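Local coordinates for OxyR (PDB 3HO7), which is a redox-sensitive transcriptional activator of the LysR family, represented by its regulatory domain, and probably binds DNA through a separate helix-turn-helix domain, at residues F148-L151 with V152-G155; K131-H134 with E135-T138; I207-L210 with R211-V214; K220-T223 with G224-L227; L53-L57 with S58-D62. All blocks are in the same frame, centred on the assembly; numbering follows the deposited sequence.

Contact 1 (F148-L151 with V152-G155); sequences FMRL and VESG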
loop_
_atom_site.group_PDB
_atom_site.type_symbol
_atom_site.label_atom_id
_atom_site.label_comp_id
_atom_site.label_asym_id
_atom_site.label_seq_id
_atom_site.Cartn_x
_atom_site.Cartn_y
_atom_site.Cartn_z
ATOM N N PHE A 148 5.099 -1.564 6.389
ATOM C CA PHE A 148 5.713 -1.061 7.619
ATOM C C PHE A 148 4.842 -1.322 8.850
ATOM O O PHE A 148 5.339 -1.746 9.887
ATOM C CB PHE A 148 6.025 0.432 7.519
ATOM C CG PHE A 148 7.099 0.768 6.526
ATOM C CD1 PHE A 148 7.998 -0.197 6.101
ATOM C CD2 PHE A 148 7.225 2.058 6.037
ATOM C CE1 PHE A 148 8.992 0.117 5.188
ATOM C CE2 PHE A 148 8.214 2.378 5.125
ATOM C CZ PHE A 148 9.101 1.406 4.703
ATOM N N MET A 149 3.543 -1.069 8.741
ATOM C CA MET A 149 2.659 -1.298 9.877
ATOM C C MET A 149 2.583 -2.782 10.215
ATOM O O MET A 149 2.565 -3.161 11.386
ATOM C CB MET A 149 1.266 -0.731 9.610
ATOM C CG MET A 149 1.280 0.762 9.386
ATOM S SD MET A 149 -0.364 1.424 9.076
ATOM C CE MET A 149 -1.197 1.020 10.606
ATOM N N ARG A 150 2.555 -3.621 9.187
ATOM C CA ARG A 150 2.513 -5.058 9.400
ATOM C C ARG A 150 3.770 -5.500 10.145
ATOM O O ARG A 150 3.718 -6.380 11.001
ATOM C CB ARG A 150 2.376 -5.802 8.070
ATOM C CG ARG A 150 1.096 -5.497 7.299
ATOM C CD ARG A 150 -0.143 -5.892 8.082
ATOM N NE ARG A 150 -0.609 -4.804 8.933
ATOM C CZ ARG A 150 -1.335 -3.777 8.497
ATOM N NH1 ARG A 150 -1.716 -2.824 9.336
ATOM N NH2 ARG A 150 -1.677 -3.704 7.218
ATOM N N LEU A 151 4.898 -4.871 9.828
ATOM C CA LEU A 151 6.158 -5.215 10.485
ATOM C C LEU A 151 6.100 -4.851 11.962
ATOM O O LEU A 151 6.424 -5.661 12.831
ATOM C CB LEU A 151 7.335 -4.509 9.809
ATOM C CG LEU A 151 7.770 -5.077 8.457
ATOM C CD1 LEU A 151 8.731 -4.126 7.755
ATOM C CD2 LEU A 151 8.389 -6.447 8.643
ATOM N N VAL A 152 5.674 -3.624 12.241
ATOM C CA VAL A 152 5.580 -3.147 13.613
ATOM C C VAL A 152 4.639 -4.015 14.443
ATOM O O VAL A 152 4.955 -4.382 15.574
ATOM C CB VAL A 152 5.120 -1.677 13.668
ATOM C CG1 VAL A 152 4.921 -1.236 15.110
ATOM C CG2 VAL A 152 6.128 -0.785 12.962
ATOM N N GLU A 153 3.487 -4.350 13.874
ATOM C CA GLU A 153 2.501 -5.162 14.577
ATOM C C GLU A 153 3.029 -6.561 14.897
ATOM O O GLU A 153 2.519 -7.240 15.786
ATOM C CB GLU A 153 1.206 -5.234 13.768
ATOM C CG GLU A 153 0.553 -3.873 13.560
ATOM C CD GLU A 153 -0.474 -3.880 12.448
ATOM O OE1 GLU A 153 -0.730 -4.963 11.878
ATOM O OE2 GLU A 153 -1.017 -2.797 12.139
ATOM N N SER A 154 4.049 -6.970 14.149
ATOM C CA SER A 154 4.669 -8.278 14.296
ATOM C C SER A 154 5.830 -8.219 15.280
ATOM O O SER A 154 6.519 -9.212 15.502
ATOM C CB SER A 154 5.145 -8.807 12.942
ATOM O OG SER A 154 6.060 -7.913 12.340
ATOM N N GLY A 155 6.037 -7.047 15.868
ATOM C CA GLY A 155 7.108 -6.857 16.827
ATOM C C GLY A 155 8.444 -6.423 16.258
ATOM O O GLY A 155 9.439 -6.386 16.976
#
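Two successive bends, at chi2 (-61°) and chi3, fold Arg150 back toward Glu153, whose chain stays extended beyond CG, and the two side chains then run alongside each other in the same direction. The guanidinium grips the carboxylate side-on with two nitrogens, one for each oxygen, in a salt bridge. NH1 of Arg150 lies 2.9 Å from OE2 of Glu153, and this bond is nearly straight (174°), in the guanidinium plane and on the syn side of the carboxylate. NE of Arg150 reaches OE1 of Glu153 at 3.0 Å, but meets it from above the carboxylate plane, consistent with the 34° between the two groups.

Underneath, helix 145-153 ends in a Schellman motif with Gly155 at positive phi. Its last turn is held by Val152 N to Phe148 O (3.0 Å) and Glu153 N to Met149 O (2.9 Å), while Ser154 N bonds to Leu151 O (3.0 Å) and weakly to Arg150 O. Leu151 and Ser154 pack on Pro27 of the second subunit, so this helix end borders the dimer interface.

OE2 of Glu153 is also hydrogen-bonded to Tyr88 OH and Gln173 NE2. With these two and Arg150 NH1 all meeting one oxygen, the carboxylate is probably kept in its charged form.

Contact 2 (K131-H134 with E135-T138); sequences KGLH and ERQT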
loop_
_atom_site.group_PDB
_atom_site.type_symbol
_atom_site.label_atom_id
_atom_site.label_comp_id
_atom_site.label_asym_id
_atom_site.label_seq_id
_atom_site.Cartn_x
_atom_site.Cartn_y
_atom_site.Cartn_z
ATOM N N LYS A 131 22.070 9.397 12.204
ATOM C CA LYS A 131 23.186 8.463 12.115
ATOM C C LYS A 131 22.757 7.042 12.465
ATOM O O LYS A 131 21.987 6.829 13.401
ATOM C CB LYS A 131 24.318 8.902 13.043
ATOM C CG LYS A 131 24.774 10.337 12.837
ATOM C CD LYS A 131 25.449 10.522 11.488
ATOM C CE LYS A 131 25.939 11.950 11.315
ATOM N NZ LYS A 131 26.681 12.139 10.038
ATOM N N GLY A 132 23.265 6.074 11.708
ATOM C CA GLY A 132 22.972 4.668 11.957
ATOM C C GLY A 132 21.742 4.168 11.224
ATOM O O GLY A 132 21.432 2.977 11.261
ATOM N N LEU A 133 21.041 5.077 10.554
ATOM C CA LEU A 133 19.824 4.717 9.832
ATOM C C LEU A 133 20.060 3.539 8.895
ATOM O O LEU A 133 19.389 2.511 8.990
ATOM C CB LEU A 133 19.286 5.913 9.041
ATOM C CG LEU A 133 18.063 5.624 8.169
ATOM C CD1 LEU A 133 16.945 5.007 8.998
ATOM C CD2 LEU A 133 17.579 6.886 7.468
ATOM N N HIS A 134 21.067 3.637 8.048
ATOM C CA HIS A 134 21.270 2.647 7.004
ATOM C C HIS A 134 22.108 1.456 7.457
ATOM O O HIS A 134 22.597 0.683 6.635
ATOM C CB HIS A 134 21.835 3.307 5.744
ATOM C CG HIS A 134 20.919 4.333 5.149
ATOM N ND1 HIS A 134 20.912 5.649 5.556
ATOM C CD2 HIS A 134 19.965 4.229 4.195
ATOM C CE1 HIS A 134 20.002 6.316 4.869
ATOM N NE2 HIS A 134 19.413 5.477 4.036
ATOM N N GLU A 135 22.300 1.333 8.767
ATOM C CA GLU A 135 23.134 0.247 9.303
ATOM C C GLU A 135 22.259 -0.854 9.856
ATOM O O GLU A 135 21.826 -0.789 10.970
ATOM C CB GLU A 135 24.024 0.735 10.461
ATOM C CG GLU A 135 25.243 1.578 10.090
ATOM C CD GLU A 135 25.844 2.269 11.293
ATOM O OE1 GLU A 135 26.521 3.278 11.104
ATOM O OE2 GLU A 135 25.633 1.834 12.426
ATOM N N ARG A 136 21.895 -1.783 8.991
ATOM C CA ARG A 136 21.092 -2.917 9.384
ATOM C C ARG A 136 21.264 -3.966 8.314
ATOM O O ARG A 136 21.582 -3.642 7.171
ATOM C CB ARG A 136 19.623 -2.511 9.497
ATOM C CG ARG A 136 19.095 -1.756 8.286
ATOM C CD ARG A 136 17.577 -1.675 8.303
ATOM N NE ARG A 136 17.079 -0.776 9.337
ATOM C CZ ARG A 136 16.702 0.478 9.116
ATOM N NH1 ARG A 136 16.263 1.227 10.116
ATOM N NH2 ARG A 136 16.762 0.984 7.892
ATOM N N GLN A 137 21.024 -5.220 8.659
ATOM C CA GLN A 137 21.058 -6.250 7.657
ATOM C C GLN A 137 20.139 -5.934 6.523
ATOM O O GLN A 137 20.582 -5.735 5.417
ATOM C CB GLN A 137 20.650 -7.574 8.241
ATOM C CG GLN A 137 20.188 -8.527 7.230
ATOM C CD GLN A 137 19.535 -9.701 7.832
ATOM O OE1 GLN A 137 18.523 -9.570 8.448
ATOM N NE2 GLN A 137 20.110 -10.867 7.661
ATOM N N THR A 138 18.847 -5.921 6.810
ATOM C CA THR A 138 17.860 -5.718 5.760
ATOM C C THR A 138 17.546 -4.245 5.531
ATOM O O THR A 138 17.014 -3.568 6.410
ATOM C CB THR A 138 16.548 -6.460 6.074
ATOM O OG1 THR A 138 16.824 -7.848 6.297
ATOM C CG2 THR A 138 15.569 -6.319 4.919
#
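Glu135 N donates to Gly132 O at 3.1 Å (158° at the hydrogen), the bond that closes a type I beta turn from Gly132 to Glu135. Gly132 enters this turn with a phi of 90°, where a side chain would crowd the preceding carbonyl. The Glu135 chain, extended beyond CG, lies alongside Gly132, with its CD 3.8 Å from Gly132 CA.

The next carbonyl is covered in a different way. Leu133 O lies over one face of the Arg136 guanidinium, displaced toward its rim, with CZ of Arg136 3.4 Å from that oxygen. NH2 of Arg136 is nearer still, 3.2 Å from Leu133 O, yet its N-H points too far aside for a hydrogen bond. One methyl of Leu133, CD1, stands 4.0 Å from Arg136 NH1, and the leucine and arginine side chains run alongside in one direction. A chi1 of 50° sets Arg136 CG between backbone N and carbonyl carbon, and a bend at chi3 turns the flat group back over the turn.

Arg136 NE donates to His109 O, which ties the guanidinium to the loop carrying His109. Beyond the turn, Thr138 enters a parallel beta ladder with a strand of the second subunit, and Gln137 packs on Lys34 of that subunit. Chemically, Arg136 combines two kinds of contact: NE has a directed bond to His109 O, while the guanidinium face lies over Leu133 O, consistent with a favourable electrostatic contact without a hydrogen bond.

Contact 3 (I207-L210 with R211-V214); sequences IGLL and RSAV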
loop_
_atom_site.group_PDB
_atom_site.type_symbol
_atom_site.label_atom_id
_atom_site.label_comp_id
_atom_site.label_asym_id
_atom_site.label_seq_id
_atom_site.Cartn_x
_atom_site.Cartn_y
_atom_site.Cartn_z
ATOM N N ILE A 207 -12.335 21.493 -3.337
ATOM C CA ILE A 207 -11.679 21.918 -2.105
ATOM C C ILE A 207 -12.637 21.819 -0.922
ATOM O O ILE A 207 -12.296 21.267 0.122
ATOM C CB ILE A 207 -11.130 23.349 -2.214
ATOM C CG1 ILE A 207 -10.033 23.416 -3.281
ATOM C CG2 ILE A 207 -10.604 23.823 -0.862
ATOM C CD1 ILE A 207 -9.439 24.798 -3.467
ATOM N N GLY A 208 -13.842 22.349 -1.093
ATOM C CA GLY A 208 -14.850 22.285 -0.044
ATOM C C GLY A 208 -15.197 20.867 0.363
ATOM O O GLY A 208 -15.268 20.552 1.550
ATOM N N LEU A 209 -15.408 20.001 -0.625
ATOM C CA LEU A 209 -15.813 18.625 -0.353
ATOM C C LEU A 209 -14.732 17.842 0.385
ATOM O O LEU A 209 -15.017 17.097 1.319
ATOM C CB LEU A 209 -16.200 17.906 -1.649
ATOM C CG LEU A 209 -17.576 18.266 -2.213
ATOM C CD1 LEU A 209 -17.782 17.643 -3.585
ATOM C CD2 LEU A 209 -18.679 17.837 -1.253
ATOM N N LEU A 210 -13.487 18.012 -0.038
ATOM C CA LEU A 210 -12.386 17.318 0.612
ATOM C C LEU A 210 -12.208 17.800 2.049
ATOM O O LEU A 210 -12.051 16.996 2.968
ATOM C CB LEU A 210 -11.096 17.490 -0.191
ATOM C CG LEU A 210 -11.060 16.750 -1.530
ATOM C CD1 LEU A 210 -9.891 17.229 -2.378
ATOM C CD2 LEU A 210 -10.981 15.246 -1.310
ATOM N N ARG A 211 -12.248 19.114 2.243
ATOM C CA ARG A 211 -12.114 19.678 3.583
ATOM C C ARG A 211 -13.255 19.226 4.489
ATOM O O ARG A 211 -13.056 18.998 5.681
ATOM C CB ARG A 211 -12.043 21.204 3.530
ATOM C CG ARG A 211 -10.858 21.747 2.752
ATOM C CD ARG A 211 -10.778 23.256 2.866
ATOM N NE ARG A 211 -10.603 23.682 4.252
ATOM C CZ ARG A 211 -10.767 24.929 4.678
ATOM N NH1 ARG A 211 -11.117 25.883 3.823
ATOM N NH2 ARG A 211 -10.589 25.223 5.958
ATOM N N SER A 212 -14.449 19.091 3.920
ATOM C CA SER A 212 -15.610 18.652 4.686
ATOM C C SER A 212 -15.533 17.161 4.999
ATOM O O SER A 212 -16.370 16.626 5.728
ATOM C CB SER A 212 -16.904 18.952 3.926
ATOM O OG SER A 212 -17.177 17.943 2.968
ATOM N N ALA A 213 -14.532 16.495 4.434
ATOM C CA ALA A 213 -14.359 15.060 4.627
ATOM C C ALA A 213 -13.621 14.755 5.925
ATOM O O ALA A 213 -13.575 13.608 6.365
ATOM C CB ALA A 213 -13.624 14.451 3.441
ATOM N N VAL A 214 -13.049 15.786 6.537
ATOM C CA VAL A 214 -12.304 15.611 7.780
ATOM C C VAL A 214 -12.769 16.578 8.869
ATOM O O VAL A 214 -13.347 17.625 8.575
ATOM C CB VAL A 214 -10.784 15.768 7.551
ATOM C CG1 VAL A 214 -10.303 14.758 6.522
ATOM C CG2 VAL A 214 -10.452 17.185 7.108
#
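Ile207 meets Arg211 one helical turn on, and the two side chains run alongside in one direction. CG2 of Ile207 touches CD of Arg211 at 3.8 Å, an aliphatic contact made by the arginine's methylenes. The Ile207 carbonyl O takes the Arg211 backbone N at 3.0 Å and is also brushed by CG of Arg211.

Gly208 offers its carbonyl O to Ser212 N at 2.9 Å, continuing the helical pattern. Leu209 O accepts the hydroxyl of Ser212, with OG 2.8 Å away. A chi1 of 82° tucks that OG between the serine's own backbone N and carbonyl carbon, which turns it back to the helix. The hydroxyl thus gives a carbonyl of the last turn a side-chain donor.

Leu210 O is reached by Ala213 N at 2.9 Å, now with a three-residue spacing. The methyl of Ala213 sits against the same oxygen, CB being 3.0 Å from Leu210 O. Ala213 lies inside a type I turn that runs from Arg211 to Val214.

This helix end is wedged between helix 22-36 and the sheet. On the helix side, Leu209 packs on Ile32 and Leu210 on Val29. Ile207 and Leu210 pack on Leu80 of strand 75-89 and Leu191 of strand 184-194. Ala213 O accepts a hydrogen bond from Arg28 of helix 22-36.

Contact 4 (K220-T223 with G224-L227); sequences KLQT and GQHL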
loop_
_atom_site.group_PDB
_atom_site.type_symbol
_atom_site.label_atom_id
_atom_site.label_comp_id
_atom_site.label_asym_id
_atom_site.label_seq_id
_atom_site.Cartn_x
_atom_site.Cartn_y
_atom_site.Cartn_z
ATOM N N LYS A 220 -6.953 23.729 10.663
ATOM C CA LYS A 220 -5.986 24.707 11.150
ATOM C C LYS A 220 -4.949 24.070 12.069
ATOM O O LYS A 220 -5.246 23.122 12.795
ATOM C CB LYS A 220 -6.697 25.846 11.886
ATOM C CG LYS A 220 -7.618 26.676 11.013
ATOM C CD LYS A 220 -8.250 27.810 11.811
ATOM C CE LYS A 220 -9.175 28.656 10.948
ATOM N NZ LYS A 220 -9.858 29.726 11.732
ATOM N N LEU A 221 -3.730 24.602 12.031
ATOM C CA LEU A 221 -2.660 24.125 12.896
ATOM C C LEU A 221 -3.025 24.378 14.353
ATOM O O LEU A 221 -3.243 25.522 14.760
ATOM C CB LEU A 221 -1.343 24.823 12.552
ATOM C CG LEU A 221 -0.096 24.338 13.293
ATOM C CD1 LEU A 221 0.198 22.887 12.938
ATOM C CD2 LEU A 221 1.097 25.227 12.969
ATOM N N GLN A 222 -3.099 23.306 15.135
ATOM C CA GLN A 222 -3.472 23.413 16.540
ATOM C C GLN A 222 -2.247 23.635 17.415
ATOM O O GLN A 222 -1.191 23.047 17.180
ATOM C CB GLN A 222 -4.218 22.157 16.990
ATOM C CG GLN A 222 -5.512 21.905 16.236
ATOM C CD GLN A 222 -6.532 23.003 16.460
ATOM O OE1 GLN A 222 -6.483 23.712 17.465
ATOM N NE2 GLN A 222 -7.464 23.148 15.524
ATOM N N THR A 223 -2.392 24.488 18.423
ATOM C CA THR A 223 -1.302 24.766 19.349
ATOM C C THR A 223 -0.636 23.464 19.786
ATOM O O THR A 223 -1.307 22.526 20.220
ATOM C CB THR A 223 -1.800 25.525 20.592
ATOM O OG1 THR A 223 -2.549 26.676 20.182
ATOM C CG2 THR A 223 -0.625 25.966 21.453
ATOM N N GLY A 224 0.686 23.410 19.664
ATOM C CA GLY A 224 1.438 22.216 20.031
ATOM C C GLY A 224 1.872 21.423 18.814
ATOM O O GLY A 224 2.606 20.440 18.930
ATOM N N GLN A 225 1.439 21.878 17.641
ATOM C CA GLN A 225 1.740 21.225 16.368
ATOM C C GLN A 225 2.671 22.074 15.512
ATOM O O GLN A 225 2.569 23.298 15.506
ATOM C CB GLN A 225 0.455 20.956 15.585
ATOM C CG GLN A 225 -0.404 19.844 16.138
ATOM C CD GLN A 225 -1.651 19.619 15.311
ATOM O OE1 GLN A 225 -2.211 20.556 14.751
ATOM N NE2 GLN A 225 -2.092 18.373 15.232
ATOM N N HIS A 226 3.583 21.418 14.799
ATOM C CA HIS A 226 4.522 22.117 13.929
ATOM C C HIS A 226 4.632 21.400 12.587
ATOM O O HIS A 226 4.744 20.175 12.538
ATOM C CB HIS A 226 5.898 22.211 14.592
ATOM C CG HIS A 226 6.932 22.898 13.754
ATOM N ND1 HIS A 226 6.982 24.267 13.607
ATOM C CD2 HIS A 226 7.959 22.403 13.022
ATOM C CE1 HIS A 226 7.992 24.588 12.818
ATOM N NE2 HIS A 226 8.602 23.475 12.450
ATOM N N LEU A 227 4.589 22.167 11.502
ATOM C CA LEU A 227 4.711 21.600 10.165
ATOM C C LEU A 227 6.119 21.056 9.962
ATOM O O LEU A 227 7.097 21.805 10.013
ATOM C CB LEU A 227 4.397 22.651 9.101
ATOM C CG LEU A 227 4.280 22.135 7.667
ATOM C CD1 LEU A 227 3.268 21.003 7.599
ATOM C CD2 LEU A 227 3.910 23.260 6.710
HETATM O O HOH W 1 -4.405 20.554 13.434
#
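A type II beta turn from Gln222 to Gln225 makes this local contact, a surface reversal that leads the chain into the short strand 225-227. Gln225 N closes the turn on Gln222 O at 2.9 Å. Gly224 holds the third position with a phi of 104°, the positive value expected there in a type II turn, and a side chain would collide with Thr223 O.

A second bond ties the same two residues the other way round. The Gln225 chain, extended beyond CG, runs back beside Gln222, so that its OE1 receives Gln222 N at 2.9 Å (156° at the hydrogen). The same OE1 accepts a hydrogen bond from water 1 at 2.6 Å, and this water also donates to Lys220 O at 2.8 Å. Through the water, OE1 links the turn to Lys220, two residues before it. The rotation of the Gln225 amide is held from the other end as well, because its NE2 donates to Glu84. The Gln222 amide is turned 51° from that of Gln225 and bonds elsewhere, NE2 to Asp217 O.

Leu221 contributes the apolar side. Its CD1 comes within 3.3 Å of Gln225 CB, the two side chains passing one another head to tail.

In the fold, the turn delivers strand 225-227 to the edge of strand 184-194, with which it pairs in parallel. Gly224 and His226 bond to the backbone of Arg184, His226 also to Val186, and Leu221, Gln225 and Leu227 all pack on Val186.

Contact 5 (L53-L57 with S58-D62); sequences LASLL and SGEID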
loop_
_atom_site.group_PDB
_atom_site.type_symbol
_atom_site.label_atom_id
_atom_site.label_comp_id
_atom_site.label_asym_id
_atom_site.label_seq_id
_atom_site.Cartn_x
_atom_site.Cartn_y
_atom_site.Cartn_z
ATOM N N LEU A 53 2.916 15.773 -10.106
ATOM C CA LEU A 53 3.346 17.056 -10.646
ATOM C C LEU A 53 3.545 16.976 -12.158
ATOM O O LEU A 53 3.185 17.896 -12.894
ATOM C CB LEU A 53 4.632 17.519 -9.955
ATOM C CG LEU A 53 4.637 17.453 -8.425
ATOM C CD1 LEU A 53 5.863 18.165 -7.859
ATOM C CD2 LEU A 53 3.358 18.045 -7.848
ATOM N N ALA A 54 4.116 15.866 -12.615
ATOM C CA ALA A 54 4.349 15.650 -14.039
ATOM C C ALA A 54 3.035 15.515 -14.801
ATOM O O ALA A 54 2.872 16.082 -15.882
ATOM C CB ALA A 54 5.214 14.418 -14.253
ATOM N N SER A 55 2.101 14.760 -14.229
ATOM C CA SER A 55 0.807 14.532 -14.862
ATOM C C SER A 55 -0.021 15.811 -14.914
ATOM O O SER A 55 -0.674 16.095 -15.916
ATOM C CB SER A 55 0.046 13.420 -14.140
ATOM O OG SER A 55 0.700 12.176 -14.317
ATOM N N LEU A 56 0.012 16.584 -13.834
ATOM C CA LEU A 56 -0.682 17.865 -13.798
ATOM C C LEU A 56 -0.212 18.776 -14.926
ATOM O O LEU A 56 -1.023 19.308 -15.683
ATOM C CB LEU A 56 -0.477 18.555 -12.449
ATOM C CG LEU A 56 -1.418 18.156 -11.311
ATOM C CD1 LEU A 56 -0.956 18.771 -9.998
ATOM C CD2 LEU A 56 -2.844 18.576 -11.630
ATOM N N LEU A 57 1.101 18.952 -15.037
ATOM C CA LEU A 57 1.666 19.808 -16.076
ATOM C C LEU A 57 1.245 19.370 -17.477
ATOM O O LEU A 57 0.760 20.180 -18.268
ATOM C CB LEU A 57 3.194 19.856 -15.977
ATOM C CG LEU A 57 3.796 20.827 -14.959
ATOM C CD1 LEU A 57 5.315 20.741 -14.972
ATOM C CD2 LEU A 57 3.340 22.252 -15.237
ATOM N N SER A 58 1.427 18.087 -17.777
ATOM C CA SER A 58 1.136 17.558 -19.109
ATOM C C SER A 58 -0.361 17.531 -19.416
ATOM O O SER A 58 -0.764 17.582 -20.578
ATOM C CB SER A 58 1.721 16.153 -19.269
ATOM O OG SER A 58 1.014 15.215 -18.477
ATOM N N GLY A 59 -1.178 17.443 -18.372
ATOM C CA GLY A 59 -2.628 17.412 -18.538
ATOM C C GLY A 59 -3.212 16.015 -18.447
ATOM O O GLY A 59 -4.365 15.792 -18.814
ATOM N N GLU A 60 -2.407 15.072 -17.965
ATOM C CA GLU A 60 -2.854 13.695 -17.767
ATOM C C GLU A 60 -3.893 13.623 -16.652
ATOM O O GLU A 60 -4.762 12.751 -16.652
ATOM C CB GLU A 60 -1.664 12.792 -17.430
ATOM C CG GLU A 60 -2.031 11.330 -17.209
ATOM C CD GLU A 60 -0.832 10.477 -16.820
ATOM O OE1 GLU A 60 0.304 10.994 -16.849
ATOM O OE2 GLU A 60 -1.027 9.288 -16.486
ATOM N N ILE A 61 -3.792 14.546 -15.700
ATOM C CA ILE A 61 -4.742 14.621 -14.595
ATOM C C ILE A 61 -5.135 16.070 -14.326
ATOM O O ILE A 61 -4.353 16.989 -14.569
ATOM C CB ILE A 61 -4.173 13.988 -13.308
ATOM C CG1 ILE A 61 -3.037 14.843 -12.739
ATOM C CG2 ILE A 61 -3.700 12.567 -13.578
ATOM C CD1 ILE A 61 -2.452 14.294 -11.449
ATOM N N ASP A 62 -6.350 16.269 -13.826
ATOM C CA ASP A 62 -6.877 17.608 -13.592
ATOM C C ASP A 62 -6.441 18.177 -12.246
ATOM O O ASP A 62 -6.155 19.368 -12.130
ATOM C CB ASP A 62 -8.405 17.599 -13.679
ATOM C CG ASP A 62 -8.907 17.266 -15.068
ATOM O OD1 ASP A 62 -8.256 17.677 -16.053
ATOM O OD2 ASP A 62 -9.956 16.599 -15.178
HETATM O O HOH W 2 -3.737 19.697 -15.643
#
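Helix 49-58 stops at Gly59, whose phi of 100° swings the chain out of the helix, and Ser55 O collects the departing amides: Gly59 N at 2.8 Å, then more weakly Glu60 N and Ile61 N. This glycine with positive phi ends the helix of a beta-alpha-beta crossover that runs from strand 40-46 to strand 63-66, each of which pairs in parallel with strand 11-17. One turn back, the regular pattern persists, Ser58 N donating to Ala54 O at 3.1 Å.

Ser55 also works through its side chain. A chi1 of -67° puts OG beside its own backbone N, where it sits between Arg51 O and the carboxylate of Glu60, with OE1 2.8 Å from Ser55 OG. Glu60 reaches it by a fully extended chain.

Ile61 packs back on the helix: its CG1 lies 3.7 Å from Ser55 CB, and it packs also on Met47 and on Ala16 of strand 11-17. Leu56 continues this apolar layer towards Leu75 and Ala192. Leu56 and Ile61 meet at an oblique angle, CD2 of Leu56 standing 3.9 Å from CG1 of Ile61 and 3.4 Å from Asp62 O.

Along the chain the order is contact 5, 2, 1, 3 and 4, and none touches another. Contacts 1 and 2 share one side of the domain, their centres 18 Å apart. Contacts 3 and 5 lie on the other side of the chain's centre from contact 1, 31 and 35 Å from it between centres. Contact 3 ends helix 200-211 and contact 4 opens strand 225-227, the next element, with nearest atoms about 6 Å apart. Strand 184-194 is common to three of them: residues of contacts 3, 4 and 5 pack on it. Contacts 1, 3 and 5 are helix ends, contacts 2 and 4 turns before strands; of the five, contacts 1 and 2 meet the second subunit, so they lie at the dimer interface of the regulatory domain.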